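Long-range contacts in B12-binding domain-containing protein (Kitasatospora setae, PDB 6WTE), which binds cobalamin and a [4Fe-4S] cluster and probably acts as a methyltransferase of the radical SAM family by a non-radical mechanism: residues Y20-V24 with V196-R200; G219-T223 with V252-M256. One frame throughout, in Å; residues are numbered along the deposited sequence.

Interaction 1: residues Y20-V24 with V196-R200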
ATOM      1  N   TYR A  20      10.073  -2.753  -3.643  1.00  9.95           N
ATOM      2  CA  TYR A  20      11.008  -1.867  -2.960  1.00  9.96           C
ATOM      3  C   TYR A  20      11.452  -2.445  -1.623  1.00 12.05           C
ATOM      4  O   TYR A  20      12.619  -2.302  -1.228  1.00 10.24           O
ATOM      5  CB  TYR A  20      10.314  -0.513  -2.783  1.00 10.29           C
ATOM      6  CG  TYR A  20      11.135   0.651  -2.289  1.00 12.57           C
ATOM      7  CD1 TYR A  20      12.525   0.599  -2.208  1.00 11.31           C
ATOM      8  CD2 TYR A  20      10.498   1.829  -1.911  1.00 12.33           C
ATOM      9  CE1 TYR A  20      13.249   1.696  -1.757  1.00 11.87           C
ATOM     10  CE2 TYR A  20      11.212   2.922  -1.467  1.00 13.67           C
ATOM     11  CZ  TYR A  20      12.584   2.855  -1.392  1.00 15.42           C
ATOM     12  OH  TYR A  20      13.282   3.958  -0.941  1.00 13.58           O
ATOM     13  N   ALA A  21      10.535  -3.125  -0.925  1.00  9.92           N
ATOM     14  CA  ALA A  21      10.861  -3.758   0.350  1.00 12.11           C
ATOM     15  C   ALA A  21      12.129  -4.590   0.255  1.00 10.62           C
ATOM     16  O   ALA A  21      12.980  -4.546   1.150  1.00 11.03           O
ATOM     17  CB  ALA A  21       9.700  -4.642   0.805  1.00 10.14           C
ATOM     18  N   LEU A  22      12.283  -5.341  -0.835  1.00 10.11           N
ATOM     19  CA  LEU A  22      13.426  -6.235  -0.933  1.00 10.35           C
ATOM     20  C   LEU A  22      14.734  -5.464  -1.096  1.00 10.54           C
ATOM     21  O   LEU A  22      15.784  -5.926  -0.629  1.00 13.03           O
ATOM     22  CB  LEU A  22      13.209  -7.233  -2.078  1.00 10.90           C
ATOM     23  CG  LEU A  22      11.992  -8.166  -1.951  1.00 11.73           C
ATOM     24  CD1 LEU A  22      12.067  -9.320  -2.954  1.00 13.03           C
ATOM     25  CD2 LEU A  22      11.847  -8.722  -0.526  1.00 11.57           C
ATOM     26  N   ASP A  23      14.700  -4.280  -1.719  1.00 10.52           N
ATOM     27  CA  ASP A  23      15.912  -3.468  -1.780  1.00 12.66           C
ATOM     28  C   ASP A  23      16.297  -2.960  -0.396  1.00 12.17           C
ATOM     29  O   ASP A  23      17.487  -2.912  -0.055  1.00 11.53           O
ATOM     30  CB  ASP A  23      15.733  -2.293  -2.746  1.00 13.88           C
ATOM     31  CG  ASP A  23      15.995  -2.666  -4.202  1.00 11.93           C
ATOM     32  OD1 ASP A  23      16.616  -3.721  -4.477  1.00 16.14           O
ATOM     33  OD2 ASP A  23      15.603  -1.875  -5.089  1.00 12.18           O
ATOM     34  N   VAL A  24      15.307  -2.564   0.409  1.00 10.91           N
ATOM     35  CA  VAL A  24      15.580  -2.143   1.781  1.00 10.75           C
ATOM     36  C   VAL A  24      16.190  -3.294   2.573  1.00 12.94           C
ATOM     37  O   VAL A  24      17.199  -3.128   3.272  1.00 12.75           O
ATOM     38  CB  VAL A  24      14.294  -1.630   2.456  1.00 10.13           C
ATOM     39  CG1 VAL A  24      14.599  -1.150   3.870  1.00 13.02           C
ATOM     40  CG2 VAL A  24      13.649  -0.508   1.641  1.00 10.03           C
ATOM     41  N   VAL A 196      21.664   4.435   2.761  1.00 16.59           N
ATOM     42  CA  VAL A 196      21.140   4.570   1.408  1.00 15.11           C
ATOM     43  C   VAL A 196      20.717   3.182   0.950  1.00 17.10           C
ATOM     44  O   VAL A 196      21.517   2.243   0.972  1.00 21.46           O
ATOM     45  CB  VAL A 196      22.193   5.169   0.464  1.00 18.52           C
ATOM     46  CG1 VAL A 196      21.691   5.153  -0.970  1.00 18.15           C
ATOM     47  CG2 VAL A 196      22.570   6.577   0.904  1.00 19.23           C
ATOM     48  N   TYR A 197      19.461   3.039   0.548  1.00 14.37           N
ATOM     49  CA  TYR A 197      18.991   1.748   0.059  1.00 17.55           C
ATOM     50  C   TYR A 197      19.516   1.554  -1.358  1.00 16.64           C
ATOM     51  O   TYR A 197      19.295   2.403  -2.227  1.00 15.57           O
ATOM     52  CB  TYR A 197      17.466   1.667   0.105  1.00 14.20           C
ATOM     53  CG  TYR A 197      16.850   2.013   1.454  1.00 14.80           C
ATOM     54  CD1 TYR A 197      17.527   1.771   2.652  1.00 16.03           C
ATOM     55  CD2 TYR A 197      15.593   2.597   1.524  1.00 13.91           C
ATOM     56  CE1 TYR A 197      16.958   2.106   3.877  1.00 15.16           C
ATOM     57  CE2 TYR A 197      15.019   2.918   2.734  1.00 14.19           C
ATOM     58  CZ  TYR A 197      15.703   2.680   3.906  1.00 13.75           C
ATOM     59  OH  TYR A 197      15.110   3.021   5.108  1.00 13.29           O
ATOM     60  N   ARG A 198      20.258   0.473  -1.583  1.00 14.67           N
ATOM     61  CA  ARG A 198      20.890   0.268  -2.880  1.00 14.39           C
ATOM     62  C   ARG A 198      19.847  -0.208  -3.886  1.00 15.92           C
ATOM     63  O   ARG A 198      19.138  -1.192  -3.648  1.00 16.23           O
ATOM     64  CB  ARG A 198      22.061  -0.706  -2.758  1.00 19.20           C
ATOM     65  CG  ARG A 198      23.240  -0.087  -2.001  1.00 17.30           C
ATOM     66  CD  ARG A 198      24.481  -0.965  -1.982  1.00 20.58           C
ATOM     67  NE  ARG A 198      24.314  -2.136  -1.127  1.00 20.68           N
ATOM     68  CZ  ARG A 198      24.590  -2.166   0.174  1.00 24.25           C
ATOM     69  NH1 ARG A 198      25.055  -1.086   0.788  1.00 26.27           N
ATOM     70  NH2 ARG A 198      24.403  -3.287   0.862  1.00 22.62           N
ATOM     71  N   ARG A 199      19.728   0.524  -4.990  1.00 11.93           N
ATOM     72  CA  ARG A 199      18.746   0.247  -6.032  1.00 15.04           C
ATOM     73  C   ARG A 199      19.517  -0.129  -7.285  1.00 15.52           C
ATOM     74  O   ARG A 199      20.155   0.727  -7.905  1.00 18.96           O
ATOM     75  CB  ARG A 199      17.844   1.456  -6.285  1.00 15.62           C
ATOM     76  CG  ARG A 199      17.406   2.183  -5.018  1.00 12.80           C
ATOM     77  CD  ARG A 199      16.543   1.292  -4.101  1.00 12.75           C
ATOM     78  NE  ARG A 199      15.257   0.948  -4.703  1.00 14.42           N
ATOM     79  CZ  ARG A 199      14.240   1.798  -4.826  1.00 14.74           C
ATOM     80  NH1 ARG A 199      14.366   3.048  -4.393  1.00 13.13           N
ATOM     81  NH2 ARG A 199      13.100   1.403  -5.385  1.00 11.76           N
ATOM     82  N   ARG A 200      19.465  -1.403  -7.649  1.00 14.28           N
ATOM     83  CA  ARG A 200      20.285  -1.933  -8.725  1.00 14.75           C
ATOM     84  C   ARG A 200      19.422  -2.246  -9.938  1.00 14.71           C
ATOM     85  O   ARG A 200      18.200  -2.373  -9.844  1.00 13.57           O
ATOM     86  CB  ARG A 200      21.030  -3.194  -8.266  1.00 18.01           C
ATOM     87  CG  ARG A 200      21.983  -2.975  -7.094  1.00 18.81           C
ATOM     88  CD  ARG A 200      22.554  -4.311  -6.626  1.00 25.84           C
ATOM     89  NE  ARG A 200      23.667  -4.174  -5.687  1.00 30.67           N
ATOM     90  CZ  ARG A 200      23.616  -4.512  -4.400  1.00 28.89           C
ATOM     91  NH1 ARG A 200      22.499  -5.007  -3.879  1.00 28.90           N
ATOM     92  NH2 ARG A 200      24.688  -4.359  -3.630  1.00 24.16           N
TER
HETATM   93  O   HOH W   1      18.160  -3.744  -6.692  1.00 14.61           O
HETATM   94  O   HOH W   2      12.903  -1.487  -5.781  1.00 16.68           O
HETATM   95  O   HOH W   3      19.632  -3.265  -2.192  1.00 21.50           O
HETATM   96  O   HOH W   4      19.983  -4.661  -4.551  1.00 23.12           O
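R199 lies flat on the ring of Y20, and this stack is the closely packed part of the join between helix 20-31 and the irregular chain 196-200. The two planes are only 16° apart, with their centres separated by 3.8 Å; Y20 CE1 sits over the middle of the guanidinium. Successive bends about CB-CG and CG-CD (chi2 -63°, chi3 -66°) fold the arginine back over the tyrosine while turning NE to D23. That salt bridge, 2.9 Å from R199 NE to D23 OD2, runs nearly within the guanidinium plane but meets the carboxylate on its anti side, somewhat out of plane. One residue on, V24 places CG2 over one face of the Y197 ring in a CH-pi contact, 4.0 Å from the ring centroid, while Y20 OH, hydrogen-bonded to E255 and to the backbone N of L222, comes to the ring's edge at CD2. Y20, A21 and V24 also touch cobalamin, which puts this packing at the wall of the cofactor pocket.

The other flank is looser and wet. One water links D23 OD2 to R199 NH2, another joins D23 OD1 to the backbone N of R200, and a third donates to both D23 O and R198 O. R198 reaches E30 and D31, farther along the same helix, and R200 also reaches E30.

N209 also bonds D23 OD2. An alanine in place of R199 would remove the guanidinium, and is likely to leave D23 without its charged mate, Y20 without its stacking partner and E255, the arginine's other salt-bridge partner, less well balanced. With carboxylates at both NE and NH1 and an aromatic face against it, the guanidinium is fixed in rotation, and its buried positive charge is probably well compensated.

Interaction 2: residues G219-T223 with V252-M256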
ATOM      1  N   GLY A 219       9.969   4.812 -10.458  1.00 16.50           N
ATOM      2  CA  GLY A 219      10.882   4.767  -9.335  1.00 16.60           C
ATOM      3  C   GLY A 219      10.132   5.013  -8.039  1.00 18.34           C
ATOM      4  O   GLY A 219       9.166   5.777  -7.989  1.00 19.72           O
ATOM      5  N   SER A 220      10.547   4.317  -6.996  1.00 15.65           N
ATOM      6  CA  SER A 220       9.973   4.492  -5.674  1.00 10.77           C
ATOM      7  C   SER A 220      11.038   5.070  -4.755  1.00 13.66           C
ATOM      8  O   SER A 220      12.213   4.706  -4.844  1.00 12.39           O
ATOM      9  CB  SER A 220       9.464   3.155  -5.130  1.00 13.31           C
ATOM     10  OG  SER A 220      10.411   2.132  -5.407  1.00 16.18           O
ATOM     11  N   ILE A 221      10.638   5.980  -3.877  1.00 12.31           N
ATOM     12  CA  ILE A 221      11.569   6.525  -2.898  1.00 11.09           C
ATOM     13  C   ILE A 221      10.825   6.719  -1.589  1.00 11.90           C
ATOM     14  O   ILE A 221       9.779   7.373  -1.549  1.00 11.71           O
ATOM     15  CB  ILE A 221      12.222   7.843  -3.361  1.00 11.00           C
ATOM     16  CG1 ILE A 221      13.193   8.351  -2.292  1.00 12.39           C
ATOM     17  CG2 ILE A 221      11.171   8.896  -3.708  1.00 12.60           C
ATOM     18  CD1 ILE A 221      14.426   7.455  -2.099  1.00 12.82           C
ATOM     19  N   LEU A 222      11.367   6.143  -0.525  1.00 10.89           N
ATOM     20  CA  LEU A 222      10.842   6.312   0.816  1.00 11.02           C
ATOM     21  C   LEU A 222      11.594   7.443   1.500  1.00 10.72           C
ATOM     22  O   LEU A 222      12.826   7.497   1.440  1.00 12.09           O
ATOM     23  CB  LEU A 222      11.008   5.015   1.608  1.00 10.55           C
ATOM     24  CG  LEU A 222      10.591   5.085   3.073  1.00 10.05           C
ATOM     25  CD1 LEU A 222       9.089   5.273   3.168  1.00 11.88           C
ATOM     26  CD2 LEU A 222      11.037   3.813   3.792  1.00 10.07           C
ATOM     27  N   THR A 223      10.861   8.354   2.139  1.00 10.86           N
ATOM     28  CA  THR A 223      11.515   9.398   2.919  1.00 11.29           C
ATOM     29  C   THR A 223      11.303   9.249   4.417  1.00 11.96           C
ATOM     30  O   THR A 223      12.154   9.684   5.200  1.00 12.15           O
ATOM     31  CB  THR A 223      11.049  10.795   2.465  1.00 12.61           C
ATOM     32  OG1 THR A 223       9.870  11.197   3.180  1.00 14.04           O
ATOM     33  CG2 THR A 223      10.763  10.809   0.962  1.00 12.56           C
ATOM     34  N   VAL A 252      18.345   9.832   1.602  1.00 12.10           N
ATOM     35  CA  VAL A 252      17.210   9.832   0.678  1.00 11.50           C
ATOM     36  C   VAL A 252      17.617  10.432  -0.663  1.00 11.71           C
ATOM     37  O   VAL A 252      17.360   9.854  -1.725  1.00 11.61           O
ATOM     38  CB  VAL A 252      16.015  10.591   1.281  1.00 11.70           C
ATOM     39  CG1 VAL A 252      14.835  10.532   0.339  1.00 11.41           C
ATOM     40  CG2 VAL A 252      15.633  10.005   2.627  1.00 11.80           C
ATOM     41  N   VAL A 253      18.247  11.609  -0.638  1.00 13.28           N
ATOM     42  CA  VAL A 253      18.579  12.262  -1.900  1.00 12.28           C
ATOM     43  C   VAL A 253      19.666  11.486  -2.644  1.00 13.40           C
ATOM     44  O   VAL A 253      19.645  11.414  -3.878  1.00 14.63           O
ATOM     45  CB  VAL A 253      18.971  13.734  -1.673  1.00 12.86           C
ATOM     46  CG1 VAL A 253      19.193  14.421  -3.008  1.00 14.20           C
ATOM     47  CG2 VAL A 253      17.872  14.460  -0.883  1.00 12.40           C
ATOM     48  N   ASP A 254      20.628  10.895  -1.919  1.00 13.40           N
ATOM     49  CA  ASP A 254      21.601  10.006  -2.560  1.00 14.32           C
ATOM     50  C   ASP A 254      20.904   8.894  -3.338  1.00 13.15           C
ATOM     51  O   ASP A 254      21.288   8.574  -4.473  1.00 14.66           O
ATOM     52  CB  ASP A 254      22.531   9.368  -1.518  1.00 14.29           C
ATOM     53  CG  ASP A 254      23.679  10.269  -1.095  1.00 17.29           C
ATOM     54  OD1 ASP A 254      23.803  11.405  -1.601  1.00 16.73           O
ATOM     55  OD2 ASP A 254      24.481   9.810  -0.252  1.00 21.25           O
ATOM     56  N   GLU A 255      19.884   8.284  -2.730  1.00 12.67           N
ATOM     57  CA  GLU A 255      19.149   7.208  -3.387  1.00 12.92           C
ATOM     58  C   GLU A 255      18.399   7.706  -4.616  1.00 12.07           C
ATOM     59  O   GLU A 255      18.416   7.052  -5.667  1.00 12.30           O
ATOM     60  CB  GLU A 255      18.179   6.574  -2.395  1.00 13.02           C
ATOM     61  CG  GLU A 255      17.404   5.397  -2.945  1.00 13.58           C
ATOM     62  CD  GLU A 255      16.623   4.687  -1.856  1.00 15.18           C
ATOM     63  OE1 GLU A 255      16.974   4.874  -0.674  1.00 12.38           O
ATOM     64  OE2 GLU A 255      15.670   3.952  -2.179  1.00 12.25           O
ATOM     65  N   MET A 256      17.718   8.852  -4.495  1.00 11.79           N
ATOM     66  CA  MET A 256      17.037   9.435  -5.646  1.00 13.90           C
ATOM     67  C   MET A 256      18.023   9.757  -6.755  1.00 13.36           C
ATOM     68  O   MET A 256      17.725   9.558  -7.936  1.00 12.72           O
ATOM     69  CB  MET A 256      16.284  10.698  -5.233  1.00 12.47           C
ATOM     70  CG  MET A 256      15.213  10.441  -4.200  1.00 11.31           C
ATOM     71  SD  MET A 256      14.442  11.961  -3.625  1.00 14.26           S
ATOM     72  CE  MET A 256      13.460  12.401  -5.060  1.00 16.04           C
TER
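Apolar contact dominates where I221 of strand 219-221 points toward segment 252-256 of helix 249-261. Its CG1, anti to the backbone N (chi1 -180°), reaches between two helix residues one turn apart: V252 CG1 lies 3.8 Å away, and M256 CG presses on I221 CG1 at 3.5 Å, tighter than usual for two carbons. The methionine crosses the isoleucine at about a right angle, its SD also near CG1. Just past the strand, V252 CG1 rests against the methyl CG2 of T223 at 4.1 Å and lies beside the carbonyl oxygen of L222.

A second kind of contact sets a methyl against a charged side chain. I221 CD1 lies along the extended chain of E255, 3.5 Å from its CD, the two side chains running past each other in opposite directions. The carboxylate is buried and takes its partners elsewhere: R199 and Y20 at OE2, R247 at OE1. T223 likewise sends OG1 to D271.

The axes of 219-221 and 252-256 run nearly antiparallel (173°), 9.5 Å apart at closest approach. Strand 219-221 pairs in parallel with strand 266-269, which follows the helix, so that the three elements form a beta-alpha-beta crossover, the repeating element of the TIM-barrel-like fold of the radical SAM core.

Overall arrangement
From the N terminus, the chain forms the first helix of the B12-binding domain, and interaction 1 closes a loop of 171 intervening residues when 196-200 returns to it. Interaction 2 opens only afterwards and closes a much shorter loop, of 28 residues, within the radical SAM core. The two therefore follow in series, neither nesting nor crossing, yet their centres lie about 9 Å apart. E255, on the helix of interaction 2, reaches back to interaction 1 and joins them directly. Together they tie helix 20-31, the loop segment 196-200 and the first crossover of the core into one buried region beside cobalamin, which S220 of interaction 2 also touches.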